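Local coordinates for protein Asp (Solanum tuberosum, PDB 3RFI) that probably interacts with membranes and lipids, as the saposin-like domain of a plant aspartic protease, at residues L25-V30 / Q86-G91; Q34-A39 / M78-M83. All coordinates share one frame; numbering follows the deposited sequence.

Contact 1 (L25-V30 / Q86-G91); sequences LLVSGV and QLKQEG
Between these two segments Val27 meets Leu87 and Lys88 through methyl and methylene groups rather than through flat groups; the nearby indole of Trp23, on helix 6-29, adds a polar link by donating a hydrogen bond from NE1 to Leu87 O. The valine fork receives CB of Leu87: Val27 CG2 lies 3.7 Å from Leu87 CB, and Val27 CG1 4.0 Å from that same atom. With CG1 anti to the backbone N (chi1 178°), this methyl also comes up to the Lys88 aliphatic chain, 4.0 Å from Lys88 CG. The lysine chain bends farther out, at chi3, and its NZ is hydrogen-bonded to Asn85 OD1. In this example of the saposin-like fold, built from helices tied by disulfides, the end of helix 6-29 packs on the junction between helix 71-87 and helix 90-104. Putting an alanine in place of Val27 would probably leave a gap beside Leu87 CB and take away the methyl that meets Lys88 CG. Gln89 holds the N-cap position of helix 90-104, and its backbone N is bonded to Gln86 O at 3.0 Å.

Contact 2 (Q34-A39 / M78-M83); sequences QVCSQA and MAVVWM
Two torsions bring Val80 and Cys36 together. The CG2 methyl of Val80 stands beside its own backbone N, because CG1 takes the position anti to that nitrogen (chi1 176°); on the other helix the Cys36 sulfur is swung anti to the carbonyl carbon (chi1 -71°). Val80 CG2 faces the space between two neighbours on the facing helix, 3.8 Å from Cys36 SG and 3.9 Å from Val35 CG1. The CB of Val35 is scarcely farther, at 4.1 Å from Val80 CG2, so one methyl supplies the closest approaches to both residues. Val35 and Val80 meet at a slant, and the contact is wholly apolar. It illustrates how van der Waals packing can accompany a covalent link: Cys36 SG is joined in a disulfide to Cys76, one helical turn before Val80, which probably helps to hold the sulfur beside the valine. Such interhelical disulfides are a hallmark of the saposin-like fold. Within 34-39, Gln34 O is gripped twice, by the backbone N of Gln38 at 3.0 Å and by Gln38 NE2 at 3.2 Å. The two donors come from opposite faces of the carbonyl plane, and NE2 lies 57° out of it, well away from a lone-pair direction. Through Val35 and Cys36 the short helix 32-38 rests on helix 71-87 at Val80, which Pro32 also touches, and the disulfide to Cys76 joins the same two helices.

From the N terminus, helix 6-29 brings 25-30 to a short turn, after which helix 32-38 begins and carries 34-39. The chain then passes through 45-68, which is not modelled, and returns as helix 71-87. Contact 2 closes the inner loop on this helix at 78-83; contact 1 closes the longer one at 86-91, so the two nest without crossing. Their centres are about 14 Å apart, yet they touch: Val30 CG2 lies 3.5 Å from Val80 CG1. Together they set the end of helix 6-29 and the short helix 32-38 against successive parts of helix 71-87, contact 1 meeting the chain where that helix gives way to the turn before helix 90-104.

Contact 1 (L25-V30 / Q86-G91)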
loop_
_atom_site.group_PDB
_atom_site.type_symbol
_atom_site.label_atom_id
_atom_site.label_comp_id
_atom_site.label_asym_id
_atom_site.label_seq_id
_atom_site.Cartn_x
_atom_site.Cartn_y
_atom_site.Cartn_z
ATOM N N LEU A 25 -0.243 -3.207 -6.428
ATOM C CA LEU A 25 -0.213 -1.964 -7.142
ATOM C C LEU A 25 -0.107 -0.782 -6.200
ATOM O O LEU A 25 0.531 0.173 -6.551
ATOM C CB LEU A 25 -1.436 -1.810 -8.070
ATOM C CG LEU A 25 -1.419 -2.791 -9.253
ATOM C CD1 LEU A 25 -2.829 -2.941 -9.850
ATOM C CD2 LEU A 25 -0.392 -2.416 -10.350
ATOM N N LEU A 26 -0.752 -0.853 -5.043
ATOM C CA LEU A 26 -0.707 0.212 -4.060
ATOM C C LEU A 26 0.757 0.298 -3.650
ATOM O O LEU A 26 1.329 1.369 -3.663
ATOM C CB LEU A 26 -1.592 -0.103 -2.832
ATOM C CG LEU A 26 -1.729 0.905 -1.698
ATOM C CD1 LEU A 26 -2.940 0.473 -0.846
ATOM C CD2 LEU A 26 -0.457 0.803 -0.825
ATOM N N VAL A 27 1.320 -0.844 -3.299
ATOM C CA VAL A 27 2.680 -0.944 -2.859
ATOM C C VAL A 27 3.654 -0.439 -3.961
ATOM O O VAL A 27 4.520 0.420 -3.690
ATOM C CB VAL A 27 3.009 -2.355 -2.361
ATOM C CG1 VAL A 27 4.504 -2.454 -1.946
ATOM C CG2 VAL A 27 2.166 -2.693 -1.135
ATOM N N SER A 28 3.495 -0.930 -5.185
ATOM C CA SER A 28 4.410 -0.588 -6.278
ATOM C C SER A 28 4.229 0.837 -6.781
ATOM O O SER A 28 5.167 1.423 -7.395
ATOM C CB SER A 28 4.269 -1.580 -7.440
ATOM O OG SER A 28 4.887 -2.803 -7.067
ATOM N N GLY A 29 3.049 1.408 -6.501
ATOM C CA GLY A 29 2.765 2.786 -6.896
ATOM C C GLY A 29 3.460 3.794 -5.973
ATOM O O GLY A 29 3.643 4.940 -6.338
ATOM N N VAL A 30 3.892 3.391 -4.800
ATOM C CA VAL A 30 4.623 4.369 -3.963
ATOM C C VAL A 30 5.948 4.812 -4.597
ATOM O O VAL A 30 6.691 3.989 -5.107
ATOM C CB VAL A 30 4.711 3.990 -2.509
ATOM C CG1 VAL A 30 4.596 2.581 -2.264
ATOM C CG2 VAL A 30 5.989 4.556 -1.840
ATOM N N GLN A 86 8.623 -4.035 3.177
ATOM C CA GLN A 86 7.846 -4.538 4.315
ATOM C C GLN A 86 6.409 -4.726 3.857
ATOM O O GLN A 86 5.751 -5.714 4.190
ATOM C CB GLN A 86 7.909 -3.633 5.545
ATOM C CG GLN A 86 7.710 -4.355 6.887
ATOM C CD GLN A 86 6.349 -4.784 7.097
ATOM O OE1 GLN A 86 6.084 -5.950 7.483
ATOM N NE2 GLN A 86 5.421 -3.874 6.845
ATOM N N LEU A 87 5.915 -3.834 3.027
ATOM C CA LEU A 87 4.494 -3.919 2.697
ATOM C C LEU A 87 4.196 -5.125 1.795
ATOM O O LEU A 87 3.044 -5.557 1.726
ATOM C CB LEU A 87 4.041 -2.629 2.018
ATOM C CG LEU A 87 3.969 -1.440 2.949
ATOM C CD1 LEU A 87 3.295 -0.315 2.180
ATOM C CD2 LEU A 87 3.156 -1.848 4.184
ATOM N N LYS A 88 5.229 -5.657 1.147
ATOM C CA LYS A 88 5.100 -6.836 0.266
ATOM C C LYS A 88 5.018 -8.103 1.087
ATOM O O LYS A 88 4.703 -9.178 0.550
ATOM C CB LYS A 88 6.360 -6.977 -0.615
ATOM C CG LYS A 88 6.546 -5.923 -1.686
ATOM C CD LYS A 88 7.900 -6.170 -2.409
ATOM C CE LYS A 88 8.690 -4.850 -2.753
ATOM N NZ LYS A 88 10.217 -4.981 -2.795
ATOM N N GLN A 89 5.383 -8.014 2.366
ATOM C CA GLN A 89 5.545 -9.212 3.169
ATOM C C GLN A 89 4.197 -9.926 3.277
ATOM O O GLN A 89 3.175 -9.271 3.304
ATOM C CB GLN A 89 6.169 -8.921 4.553
ATOM C CG GLN A 89 7.626 -8.305 4.555
ATOM C CD GLN A 89 8.686 -9.132 3.837
ATOM O OE1 GLN A 89 8.816 -10.337 4.090
ATOM N NE2 GLN A 89 9.492 -8.485 2.976
ATOM N N GLU A 90 4.190 -11.267 3.292
ATOM C CA GLU A 90 2.908 -12.030 3.371
ATOM C C GLU A 90 1.982 -11.614 4.507
ATOM O O GLU A 90 0.803 -11.332 4.288
ATOM C CB GLU A 90 3.142 -13.560 3.497
ATOM C CG GLU A 90 3.056 -14.350 2.213
ATOM C CD GLU A 90 1.893 -13.947 1.294
ATOM O OE1 GLU A 90 2.207 -13.497 0.170
ATOM O OE2 GLU A 90 0.699 -14.092 1.658
ATOM N N GLY A 91 2.522 -11.625 5.725
ATOM C CA GLY A 91 1.792 -11.191 6.898
ATOM C C GLY A 91 1.114 -9.843 6.710
ATOM O O GLY A 91 -0.036 -9.675 7.066
#

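Contact 2 (Q34-A39 / M78-M83)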
loop_
_atom_site.group_PDB
_atom_site.type_symbol
_atom_site.label_atom_id
_atom_site.label_comp_id
_atom_site.label_asym_id
_atom_site.label_seq_id
_atom_site.Cartn_x
_atom_site.Cartn_y
_atom_site.Cartn_z
ATOM N N GLN A 34 8.936 10.924 -4.451
ATOM C CA GLN A 34 7.766 11.768 -4.249
ATOM C C GLN A 34 7.461 11.849 -2.767
ATOM O O GLN A 34 7.145 12.918 -2.258
ATOM C CB GLN A 34 6.568 11.112 -4.946
ATOM C CG GLN A 34 5.678 12.057 -5.504
ATOM C CD GLN A 34 6.370 12.979 -6.514
ATOM O OE1 GLN A 34 6.919 12.536 -7.549
ATOM N NE2 GLN A 34 6.340 14.272 -6.216
ATOM N N VAL A 35 7.521 10.704 -2.097
ATOM C CA VAL A 35 7.231 10.641 -0.673
ATOM C C VAL A 35 8.298 11.474 0.046
ATOM O O VAL A 35 7.970 12.322 0.857
ATOM C CB VAL A 35 7.325 9.203 -0.138
ATOM C CG1 VAL A 35 7.206 9.223 1.375
ATOM C CG2 VAL A 35 6.172 8.374 -0.635
ATOM N N CYS A 36 9.560 11.273 -0.331
ATOM C CA CYS A 36 10.676 12.046 0.261
ATOM C C CYS A 36 10.643 13.534 -0.036
ATOM O O CYS A 36 11.009 14.348 0.809
ATOM C CB CYS A 36 11.956 11.404 -0.194
ATOM S SG CYS A 36 12.055 9.805 0.689
ATOM N N SER A 37 10.171 13.903 -1.216
ATOM C CA SER A 37 9.904 15.302 -1.512
ATOM C C SER A 37 8.800 15.906 -0.617
ATOM O O SER A 37 8.960 17.004 -0.082
ATOM C CB SER A 37 9.547 15.482 -2.981
ATOM O OG SER A 37 10.708 15.347 -3.758
ATOM N N GLN A 38 7.706 15.184 -0.438
ATOM C CA GLN A 38 6.678 15.655 0.487
ATOM C C GLN A 38 7.185 15.739 1.925
ATOM O O GLN A 38 6.697 16.558 2.671
ATOM C CB GLN A 38 5.485 14.766 0.421
ATOM C CG GLN A 38 4.866 14.795 -0.942
ATOM C CD GLN A 38 3.783 13.770 -1.015
ATOM O OE1 GLN A 38 2.618 14.109 -0.950
ATOM N NE2 GLN A 38 4.160 12.496 -1.067
ATOM N N ALA A 39 8.152 14.896 2.283
ATOM C CA ALA A 39 8.819 15.011 3.599
ATOM C C ALA A 39 9.835 16.139 3.683
ATOM O O ALA A 39 10.414 16.339 4.733
ATOM C CB ALA A 39 9.483 13.693 3.966
ATOM N N MET A 78 15.905 5.323 0.432
ATOM C CA MET A 78 16.248 3.956 0.891
ATOM C C MET A 78 15.262 3.501 1.920
ATOM O O MET A 78 14.790 2.361 1.810
ATOM C CB MET A 78 17.646 3.902 1.491
ATOM C CG MET A 78 18.759 3.706 0.533
ATOM S SD MET A 78 20.400 4.013 1.196
ATOM C CE MET A 78 20.071 4.033 2.944
ATOM N N ALA A 79 14.911 4.372 2.889
ATOM C CA ALA A 79 13.926 4.019 3.876
ATOM C C ALA A 79 12.567 3.702 3.217
ATOM O O ALA A 79 11.949 2.749 3.637
ATOM C CB ALA A 79 13.767 5.065 4.970
ATOM N N VAL A 80 12.111 4.499 2.241
ATOM C CA VAL A 80 10.824 4.258 1.566
ATOM C C VAL A 80 10.867 2.947 0.779
ATOM O O VAL A 80 9.931 2.172 0.837
ATOM C CB VAL A 80 10.364 5.420 0.653
ATOM C CG1 VAL A 80 9.050 5.073 -0.123
ATOM C CG2 VAL A 80 10.122 6.693 1.562
ATOM N N VAL A 81 11.936 2.711 0.033
ATOM C CA VAL A 81 12.082 1.388 -0.618
ATOM C C VAL A 81 11.975 0.240 0.419
ATOM O O VAL A 81 11.333 -0.780 0.191
ATOM C CB VAL A 81 13.466 1.328 -1.319
ATOM C CG1 VAL A 81 13.799 -0.119 -1.742
ATOM C CG2 VAL A 81 13.480 2.315 -2.453
ATOM N N TRP A 82 12.598 0.391 1.561
ATOM C CA TRP A 82 12.447 -0.657 2.560
ATOM C C TRP A 82 11.047 -0.728 3.146
ATOM O O TRP A 82 10.609 -1.825 3.499
ATOM C CB TRP A 82 13.470 -0.480 3.639
ATOM C CG TRP A 82 14.820 -0.908 3.170
ATOM C CD1 TRP A 82 15.096 -1.856 2.191
ATOM C CD2 TRP A 82 16.072 -0.484 3.683
ATOM N NE1 TRP A 82 16.447 -2.041 2.102
ATOM C CE2 TRP A 82 17.074 -1.204 2.990
ATOM C CE3 TRP A 82 16.461 0.459 4.655
ATOM C CZ2 TRP A 82 18.426 -1.035 3.254
ATOM C CZ3 TRP A 82 17.802 0.588 4.957
ATOM C CH2 TRP A 82 18.777 -0.124 4.226
ATOM N N MET A 83 10.361 0.436 3.295
ATOM C CA MET A 83 8.958 0.418 3.713
ATOM C C MET A 83 8.127 -0.359 2.717
ATOM O O MET A 83 7.281 -1.143 3.127
ATOM C CB MET A 83 8.376 1.822 3.900
ATOM C CG MET A 83 9.094 2.541 5.041
ATOM S SD MET A 83 8.459 4.222 4.992
ATOM C CE MET A 83 9.390 4.947 6.319
#